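Local coordinates for secretory pathway GDP dissociation inhibitor (Saccharomyces cerevisiae, PDB 2BCG), which binds GDP-loaded Rab GTPases such as Sec4, inhibits release of their GDP, and extracts GDP-bound Ypt7 from vacuolar membranes, at residues 236-241 and 353-358. Residues are numbered along the deposited sequence; the frame is centred on the assembly and turned at random. Where two conformers were deposited one is given.
Sequences YPMYGL and AHNVCS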
loop_
_atom_site.group_PDB
_atom_site.type_symbol
_atom_site.label_atom_id
_atom_site.label_comp_id
_atom_site.label_asym_id
_atom_site.label_seq_id
_atom_site.Cartn_x
_atom_site.Cartn_y
_atom_site.Cartn_z
ATOM N N TYR A 236 -7.115 4.618 -5.535
ATOM C CA TYR A 236 -6.550 3.263 -5.522
ATOM C C TYR A 236 -5.059 3.370 -5.903
ATOM O O TYR A 236 -4.719 4.111 -6.810
ATOM C CB TYR A 236 -7.298 2.346 -6.500
ATOM C CG TYR A 236 -6.824 0.902 -6.448
ATOM C CD1 TYR A 236 -7.312 0.022 -5.483
ATOM C CD2 TYR A 236 -5.845 0.434 -7.347
ATOM C CE1 TYR A 236 -6.833 -1.283 -5.395
ATOM C CE2 TYR A 236 -5.381 -0.873 -7.268
ATOM C CZ TYR A 236 -5.863 -1.716 -6.291
ATOM O OH TYR A 236 -5.373 -3.002 -6.267
ATOM N N PRO A 237 -4.179 2.655 -5.194
ATOM C CA PRO A 237 -2.740 2.739 -5.513
ATOM C C PRO A 237 -2.323 2.003 -6.783
ATOM O O PRO A 237 -2.708 0.841 -7.012
ATOM C CB PRO A 237 -2.062 2.053 -4.320
ATOM C CG PRO A 237 -3.087 1.093 -3.811
ATOM C CD PRO A 237 -4.443 1.734 -4.072
ATOM N N MET A 238 -1.465 2.653 -7.566
ATOM C CA MET A 238 -0.798 1.989 -8.678
ATOM C C MET A 238 0.039 0.829 -8.122
ATOM O O MET A 238 0.751 0.969 -7.088
ATOM C CB MET A 238 0.123 2.986 -9.407
ATOM C CG MET A 238 -0.585 4.159 -10.051
ATOM S SD MET A 238 -1.790 3.641 -11.291
ATOM C CE MET A 238 -0.653 2.949 -12.508
ATOM N N TYR A 239 -0.064 -0.300 -8.820
ATOM C CA TYR A 239 0.568 -1.582 -8.468
ATOM C C TYR A 239 -0.070 -2.327 -7.289
ATOM O O TYR A 239 0.434 -3.374 -6.874
ATOM C CB TYR A 239 2.079 -1.461 -8.235
ATOM C CG TYR A 239 2.870 -0.944 -9.387
ATOM C CD1 TYR A 239 3.169 -1.738 -10.510
ATOM C CD2 TYR A 239 3.322 0.358 -9.367
ATOM C CE1 TYR A 239 3.953 -1.223 -11.565
ATOM C CE2 TYR A 239 4.102 0.869 -10.379
ATOM C CZ TYR A 239 4.390 0.092 -11.475
ATOM O OH TYR A 239 5.143 0.640 -12.462
ATOM N N GLY A 240 -1.217 -1.844 -6.844
ATOM C CA GLY A 240 -2.008 -2.607 -5.905
ATOM C C GLY A 240 -1.795 -2.220 -4.449
ATOM O O GLY A 240 -0.870 -1.456 -4.088
ATOM N N LEU A 241 -2.689 -2.745 -3.609
ATOM C CA LEU A 241 -2.672 -2.382 -2.195
ATOM C C LEU A 241 -1.362 -2.761 -1.493
ATOM O O LEU A 241 -1.020 -2.154 -0.476
ATOM C CB LEU A 241 -3.878 -3.013 -1.485
ATOM C CG LEU A 241 -5.249 -2.483 -1.945
ATOM C CD1 LEU A 241 -6.353 -3.267 -1.248
ATOM C CD2 LEU A 241 -5.360 -0.996 -1.644
ATOM N N ALA A 353 -5.014 -0.291 -15.936
ATOM C CA ALA A 353 -4.799 1.142 -15.673
ATOM C C ALA A 353 -4.111 1.401 -14.335
ATOM O O ALA A 353 -3.548 2.473 -14.104
ATOM C CB ALA A 353 -6.125 1.905 -15.722
ATOM N N HIS A 354 -4.208 0.417 -13.440
ATOM C CA HIS A 354 -3.635 0.517 -12.099
ATOM C C HIS A 354 -2.448 -0.447 -11.960
ATOM O O HIS A 354 -1.954 -0.621 -10.843
ATOM C CB HIS A 354 -4.732 0.383 -10.975
ATOM C CG HIS A 354 -5.600 1.617 -10.736
ATOM N ND1 HIS A 354 -6.841 1.787 -11.317
ATOM C CD2 HIS A 354 -5.444 2.680 -9.901
ATOM C CE1 HIS A 354 -7.394 2.908 -10.885
ATOM N NE2 HIS A 354 -6.569 3.468 -10.015
ATOM N N ASN A 355 -1.953 -1.019 -13.066
ATOM C CA ASN A 355 -0.763 -1.905 -13.049
ATOM C C ASN A 355 -0.927 -3.135 -12.155
ATOM O O ASN A 355 0.008 -3.547 -11.456
ATOM C CB ASN A 355 0.520 -1.122 -12.684
ATOM C CG ASN A 355 0.879 -0.055 -13.724
ATOM O OD1 ASN A 355 1.719 0.835 -13.462
ATOM N ND2 ASN A 355 0.271 -0.138 -14.891
ATOM N N VAL A 356 -2.136 -3.693 -12.144
ATOM C CA VAL A 356 -2.393 -4.865 -11.323
ATOM C C VAL A 356 -2.612 -6.136 -12.120
ATOM O O VAL A 356 -2.664 -7.192 -11.544
ATOM C CB VAL A 356 -3.586 -4.633 -10.370
ATOM C CG1 VAL A 356 -3.195 -3.582 -9.316
ATOM C CG2 VAL A 356 -4.835 -4.215 -11.168
ATOM N N CYS A 357 -2.737 -6.023 -13.441
ATOM C CA CYS A 357 -2.889 -7.188 -14.312
ATOM C C CYS A 357 -2.334 -6.832 -15.682
ATOM O O CYS A 357 -2.135 -5.657 -15.990
ATOM C CB CYS A 357 -4.358 -7.664 -14.384
ATOM S SG CYS A 357 -5.514 -6.406 -14.922
ATOM N N SER A 358 -2.134 -7.845 -16.501
ATOM C CA SER A 358 -1.627 -7.635 -17.843
ATOM C C SER A 358 -2.695 -6.977 -18.724
ATOM O O SER A 358 -3.917 -6.994 -18.431
ATOM C CB SER A 358 -1.143 -8.969 -18.446
ATOM O OG SER A 358 -2.245 -9.840 -18.598
#
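Y236 turns the edge of its ring onto a face of the H354 imidazole in a T-shaped pair: the planes stand at 90°, and CD2 of Y236 lies 3.4 Å from CD2 of H354. Swinging CG anti to the backbone N (chi1 -175°) aims the tyrosine at the loop 353-358. A long aromatic with a polar end suits this spot, since the CE2 edge of its ring meets CG1 of V356 while OH is hydrogen-bonded to D85. P237 faces away and opens a type II turn closed by the bond from G240 N to P237 O. M238, bent at chi2 and chi3, brings SD and CE against A353 O, with CE also 3.3 Å from OD1 of N355 and SD obliquely beside the imidazole, as a flexible, unbranched chain can. Y239 N donates to H354 O at 2.8 Å, nearly straight at 161°, tying turn to loop. The Y239 ring lies alongside the N355 side chain, which covers one face: CB makes a CH-pi contact 3.9 Å from the ring centroid, and OD1 sits above the rim near CZ. A serine in place of Y239 would probably keep the backbone bond but leave CB and OD1 of N355 without their aromatic platform. At G240 a side chain would run into the carbonyl O of Y239 and crowd V356 CG1, so glycine fits. The P237-G240 turn after strand 234-237 thus docks on the loop joining strands 345-351 and 362-369, linking the three-stranded and seven-stranded sheets of this Rab GDI; residues 236-241 belong to a region that interacts with Ypt1.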